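Local coordinates for RNA-binding protein RMD9, mitochondrial (Saccharomyces cerevisiae S288C, PDB 7A9X) that binds a dodecameric RNA element in the 3'-UTRs of mitochondrial mRNAs and takes part in the processing or stability of those transcripts, at residues Lys56-Pro61 with Leu115-Arg120. Sequence-based numbering, arbitrary orientation.
With nucleotides of chain B.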
ATOM      1  N   LYS A  56     -11.654   5.957  21.738  1.00 76.89           N
ATOM      2  CA  LYS A  56     -12.924   6.565  21.359  1.00 80.73           C
ATOM      3  C   LYS A  56     -12.769   7.445  20.128  1.00 79.09           C
ATOM      4  O   LYS A  56     -13.685   7.521  19.302  1.00 79.28           O
ATOM      5  CB  LYS A  56     -13.490   7.371  22.526  1.00 87.53           C
ATOM      6  CG  LYS A  56     -14.922   7.835  22.323  1.00 93.79           C
ATOM      7  CD  LYS A  56     -15.443   8.569  23.546  1.00100.59           C
ATOM      8  CE  LYS A  56     -16.889   8.995  23.359  1.00102.70           C
ATOM      9  NZ  LYS A  56     -17.393   9.768  24.527  1.00104.30           N
ATOM     10  N   TYR A  57     -11.618   8.106  19.981  1.00 75.71           N
ATOM     11  CA  TYR A  57     -11.373   8.913  18.791  1.00 75.53           C
ATOM     12  C   TYR A  57     -11.270   8.045  17.544  1.00 75.53           C
ATOM     13  O   TYR A  57     -11.806   8.400  16.488  1.00 76.66           O
ATOM     14  CB  TYR A  57     -10.100   9.743  18.978  1.00 75.00           C
ATOM     15  CG  TYR A  57      -9.639  10.489  17.739  1.00 76.70           C
ATOM     16  CD1 TYR A  57     -10.105  11.768  17.462  1.00 80.55           C
ATOM     17  CD2 TYR A  57      -8.727   9.918  16.858  1.00 75.85           C
ATOM     18  CE1 TYR A  57      -9.683  12.453  16.336  1.00 82.37           C
ATOM     19  CE2 TYR A  57      -8.299  10.598  15.729  1.00 80.09           C
ATOM     20  CZ  TYR A  57      -8.781  11.865  15.474  1.00 85.54           C
ATOM     21  OH  TYR A  57      -8.359  12.544  14.353  1.00 93.27           O
ATOM     22  N   SER A  58     -10.587   6.904  17.644  1.00 76.03           N
ATOM     23  CA  SER A  58     -10.312   6.086  16.468  1.00 71.72           C
ATOM     24  C   SER A  58     -11.496   5.228  16.046  1.00 73.44           C
ATOM     25  O   SER A  58     -11.474   4.675  14.942  1.00 73.48           O
ATOM     26  CB  SER A  58      -9.095   5.194  16.723  1.00 72.49           C
ATOM     27  OG  SER A  58      -9.290   4.371  17.859  1.00 73.20           O
ATOM     28  N   THR A  59     -12.523   5.112  16.883  1.00 78.60           N
ATOM     29  CA  THR A  59     -13.704   4.320  16.563  1.00 82.64           C
ATOM     30  C   THR A  59     -14.924   5.173  16.247  1.00 92.62           C
ATOM     31  O   THR A  59     -15.984   4.622  15.936  1.00 98.56           O
ATOM     32  CB  THR A  59     -14.030   3.367  17.715  1.00 80.73           C
ATOM     33  OG1 THR A  59     -14.117   4.111  18.937  1.00 88.36           O
ATOM     34  CG2 THR A  59     -12.947   2.313  17.849  1.00 78.31           C
ATOM     35  N   THR A  60     -14.803   6.496  16.316  1.00 98.93           N
ATOM     36  CA  THR A  60     -15.907   7.380  15.996  1.00106.54           C
ATOM     37  C   THR A  60     -15.545   8.275  14.816  1.00113.15           C
ATOM     38  O   THR A  60     -14.417   8.775  14.741  1.00114.18           O
ATOM     39  CB  THR A  60     -16.285   8.251  17.204  1.00110.03           C
ATOM     40  OG1 THR A  60     -15.134   8.970  17.661  1.00108.18           O
ATOM     41  CG2 THR A  60     -16.818   7.381  18.333  1.00111.07           C
ATOM     42  N   PRO A  61     -16.475   8.489  13.876  1.00121.16           N
ATOM     43  CA  PRO A  61     -16.220   9.304  12.682  1.00125.25           C
ATOM     44  C   PRO A  61     -16.039  10.782  13.006  1.00128.26           C
ATOM     45  O   PRO A  61     -15.266  11.451  12.320  1.00128.47           O
ATOM     46  CB  PRO A  61     -17.475   9.082  11.833  1.00125.59           C
ATOM     47  CG  PRO A  61     -18.536   8.747  12.821  1.00125.74           C
ATOM     48  CD  PRO A  61     -17.852   7.963  13.900  1.00122.74           C
ATOM     49  N   LEU A 115      -2.921   0.422  19.536  1.00 62.63           N
ATOM     50  CA  LEU A 115      -1.827   0.369  18.573  1.00 60.31           C
ATOM     51  C   LEU A 115      -2.292  -0.194  17.237  1.00 63.85           C
ATOM     52  O   LEU A 115      -1.791   0.213  16.183  1.00 62.98           O
ATOM     53  CB  LEU A 115      -0.675  -0.467  19.136  1.00 69.58           C
ATOM     54  CG  LEU A 115      -0.035   0.018  20.440  1.00 69.96           C
ATOM     55  CD1 LEU A 115       0.967  -1.003  20.960  1.00 76.49           C
ATOM     56  CD2 LEU A 115       0.635   1.370  20.246  1.00 64.00           C
ATOM     57  N   HIS A 116      -3.247  -1.127  17.260  1.00 63.55           N
ATOM     58  CA  HIS A 116      -3.816  -1.624  16.013  1.00 62.97           C
ATOM     59  C   HIS A 116      -4.525  -0.508  15.258  1.00 67.10           C
ATOM     60  O   HIS A 116      -4.320  -0.340  14.051  1.00 56.06           O
ATOM     61  CB  HIS A 116      -4.777  -2.783  16.292  1.00 58.24           C
ATOM     62  CG  HIS A 116      -5.273  -3.468  15.056  1.00 62.08           C
ATOM     63  ND1 HIS A 116      -6.303  -4.384  15.076  1.00 57.29           N
ATOM     64  CD2 HIS A 116      -4.878  -3.374  13.764  1.00 60.42           C
ATOM     65  CE1 HIS A 116      -6.523  -4.823  13.848  1.00 58.94           C
ATOM     66  NE2 HIS A 116      -5.671  -4.225  13.035  1.00 57.37           N
ATOM     67  N   ASN A 117      -5.354   0.274  15.954  1.00 56.93           N
ATOM     68  CA  ASN A 117      -6.023   1.392  15.298  1.00 61.57           C
ATOM     69  C   ASN A 117      -5.029   2.450  14.839  1.00 66.63           C
ATOM     70  O   ASN A 117      -5.303   3.177  13.878  1.00 69.35           O
ATOM     71  CB  ASN A 117      -7.067   2.002  16.232  1.00 59.45           C
ATOM     72  CG  ASN A 117      -8.340   1.184  16.288  1.00 61.76           C
ATOM     73  OD1 ASN A 117      -8.430   0.114  15.685  1.00 57.15           O
ATOM     74  ND2 ASN A 117      -9.333   1.681  17.016  1.00 58.36           N
ATOM     75  N   GLY A 118      -3.875   2.552  15.503  1.00 65.47           N
ATOM     76  CA  GLY A 118      -2.835   3.445  15.021  1.00 63.53           C
ATOM     77  C   GLY A 118      -2.289   3.014  13.674  1.00 62.61           C
ATOM     78  O   GLY A 118      -2.091   3.842  12.779  1.00 61.90           O
ATOM     79  N   LEU A 119      -2.035   1.713  13.511  1.00 57.05           N
ATOM     80  CA  LEU A 119      -1.641   1.190  12.207  1.00 60.02           C
ATOM     81  C   LEU A 119      -2.702   1.493  11.159  1.00 61.21           C
ATOM     82  O   LEU A 119      -2.384   1.943  10.051  1.00 61.02           O
ATOM     83  CB  LEU A 119      -1.401  -0.317  12.294  1.00 62.20           C
ATOM     84  CG  LEU A 119      -0.271  -0.786  13.211  1.00 68.40           C
ATOM     85  CD1 LEU A 119      -0.339  -2.290  13.419  1.00 57.89           C
ATOM     86  CD2 LEU A 119       1.073  -0.388  12.632  1.00 64.82           C
ATOM     87  N   ARG A 120      -3.971   1.257  11.499  1.00 61.94           N
ATOM     88  CA  ARG A 120      -5.062   1.545  10.573  1.00 62.65           C
ATOM     89  C   ARG A 120      -5.089   3.020  10.192  1.00 61.14           C
ATOM     90  O   ARG A 120      -5.243   3.361   9.015  1.00 58.88           O
ATOM     91  CB  ARG A 120      -6.392   1.123  11.198  1.00 65.33           C
ATOM     92  CG  ARG A 120      -6.533  -0.378  11.386  1.00 66.57           C
ATOM     93  CD  ARG A 120      -7.657  -0.719  12.348  1.00 68.00           C
ATOM     94  NE  ARG A 120      -8.243  -2.023  12.052  1.00 62.53           N
ATOM     95  CZ  ARG A 120      -9.134  -2.636  12.823  1.00 59.58           C
ATOM     96  NH1 ARG A 120      -9.620  -3.818  12.467  1.00 62.55           N
ATOM     97  NH2 ARG A 120      -9.537  -2.070  13.954  1.00 60.28           N
TER
ATOM     98  P     A B   6     -10.377  -4.664   8.062  1.00 65.71           P
ATOM     99  OP1   A B   6      -9.761  -5.497   6.999  1.00 78.90           O
ATOM    100  OP2   A B   6      -9.880  -4.774   9.457  1.00 71.91           O
ATOM    101  O5'   A B   6     -10.272  -3.128   7.658  1.00 61.34           O
ATOM    102  C5'   A B   6     -10.668  -2.661   6.371  1.00 60.47           C
ATOM    103  C4'   A B   6      -9.973  -1.366   6.021  1.00 64.98           C
ATOM    104  O4'   A B   6     -10.490  -0.306   6.875  1.00 67.07           O
ATOM    105  C3'   A B   6      -8.462  -1.381   6.233  1.00 62.38           C
ATOM    106  O3'   A B   6      -7.827  -0.538   5.277  1.00 61.51           O
ATOM    107  C2'   A B   6      -8.314  -0.781   7.627  1.00 64.22           C
ATOM    108  O2'   A B   6      -7.057  -0.203   7.905  1.00 61.48           O
ATOM    109  C1'   A B   6      -9.434   0.253   7.638  1.00 63.46           C
ATOM    110  N9    A B   6      -9.929   0.523   8.986  1.00 69.74           N
ATOM    111  C8    A B   6     -10.625  -0.340   9.793  1.00 68.74           C
ATOM    112  N7    A B   6     -10.923   0.165  10.962  1.00 67.78           N
ATOM    113  C5    A B   6     -10.379   1.439  10.921  1.00 66.70           C
ATOM    114  C6    A B   6     -10.356   2.479  11.860  1.00 62.67           C
ATOM    115  N6    A B   6     -10.916   2.385  13.067  1.00 63.41           N
ATOM    116  N1    A B   6      -9.732   3.624  11.511  1.00 66.33           N
ATOM    117  C2    A B   6      -9.173   3.711  10.298  1.00 65.44           C
ATOM    118  N3    A B   6      -9.128   2.801   9.329  1.00 66.94           N
ATOM    119  C4    A B   6      -9.760   1.677   9.709  1.00 68.53           C
ATOM    120  P     U B   5     -12.055  -6.747  12.883  1.00 65.68           P
ATOM    121  OP1   U B   5     -11.315  -7.881  12.277  1.00 74.35           O
ATOM    122  OP2   U B   5     -11.380  -5.868  13.870  1.00 66.15           O
ATOM    123  O5'   U B   5     -12.570  -5.842  11.682  1.00 64.44           O
ATOM    124  C5'   U B   5     -13.333  -6.403  10.625  1.00 69.03           C
ATOM    125  C4'   U B   5     -13.804  -5.336   9.674  1.00 65.99           C
ATOM    126  O4'   U B   5     -14.739  -4.455  10.355  1.00 63.48           O
ATOM    127  C3'   U B   5     -12.724  -4.397   9.167  1.00 62.32           C
ATOM    128  O3'   U B   5     -11.959  -4.939   8.108  1.00 70.39           O
ATOM    129  C2'   U B   5     -13.514  -3.154   8.789  1.00 61.73           C
ATOM    130  O2'   U B   5     -14.168  -3.328   7.544  1.00 68.07           O
ATOM    131  C1'   U B   5     -14.571  -3.129   9.895  1.00 67.14           C
ATOM    132  N1    U B   5     -14.142  -2.278  11.027  1.00 71.56           N
ATOM    133  C2    U B   5     -14.343  -0.920  10.878  1.00 66.98           C
ATOM    134  O2    U B   5     -14.861  -0.438   9.884  1.00 67.81           O
ATOM    135  N3    U B   5     -13.925  -0.152  11.936  1.00 64.60           N
ATOM    136  C4    U B   5     -13.331  -0.598  13.099  1.00 68.71           C
ATOM    137  O4    U B   5     -13.010   0.220  13.959  1.00 74.13           O
ATOM    138  C5    U B   5     -13.151  -2.017  13.177  1.00 69.72           C
ATOM    139  C6    U B   5     -13.550  -2.790  12.160  1.00 63.79           C
TER
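A polar contact between two helices, made by Ser58 and Asn117, lies on the RNA-binding surface of this all-helical pentatricopeptide repeat protein, in the N-terminal region that precedes the first assigned repeat. Residues 56-59 of helix 52-59 meet the middle of helix 105-128 here; A6 of the RNA (chain B) touches both, while U5 of chain B meets Arg120. Asn117 ND2 donates to Ser58 OG at 2.8 Å, with the N-H...O angle 161° and the hydroxyl oxygen close to the amide plane. The Ser58 torsion sets OG between the backbone N and the carbonyl carbon (chi1 57°), where it also hydrogen-bonds with Ala54 O and Leu55 O, which links Asn117 to helix 52-59. The methyl CG2 of Thr59 crosses beside Asn117 ND2 at 3.8 Å, while the threonine hydroxyl bonds back to Leu55 O. The other end of the Asn117 amide serves as acceptor: OD1 takes Arg120 NH2 at 3.0 Å, almost in line with its C=O bond and near the guanidinium plane. Bonded at both ends, the amide is fixed in rotation and acts as a second shell, positioning an arginine that grips RNA. A6 N7 of chain B lies over one face of the guanidinium and His116 CE1 over the opposite one, both displaced toward the rim. Two hydrogen bonds from Arg120 NH1 bridge consecutive phosphates of chain B, to U5 OP2 at 3.0 Å and A6 OP2 at 3.2 Å. Replacing Arg120 by a leucine would probably deprive both phosphates of this cationic partner and Asn117 OD1 of its arginine donor. On the base side, A6 N6 of chain B donates to the backbone Ser58 O at 3.0 Å, with an N-H...O angle of 160°.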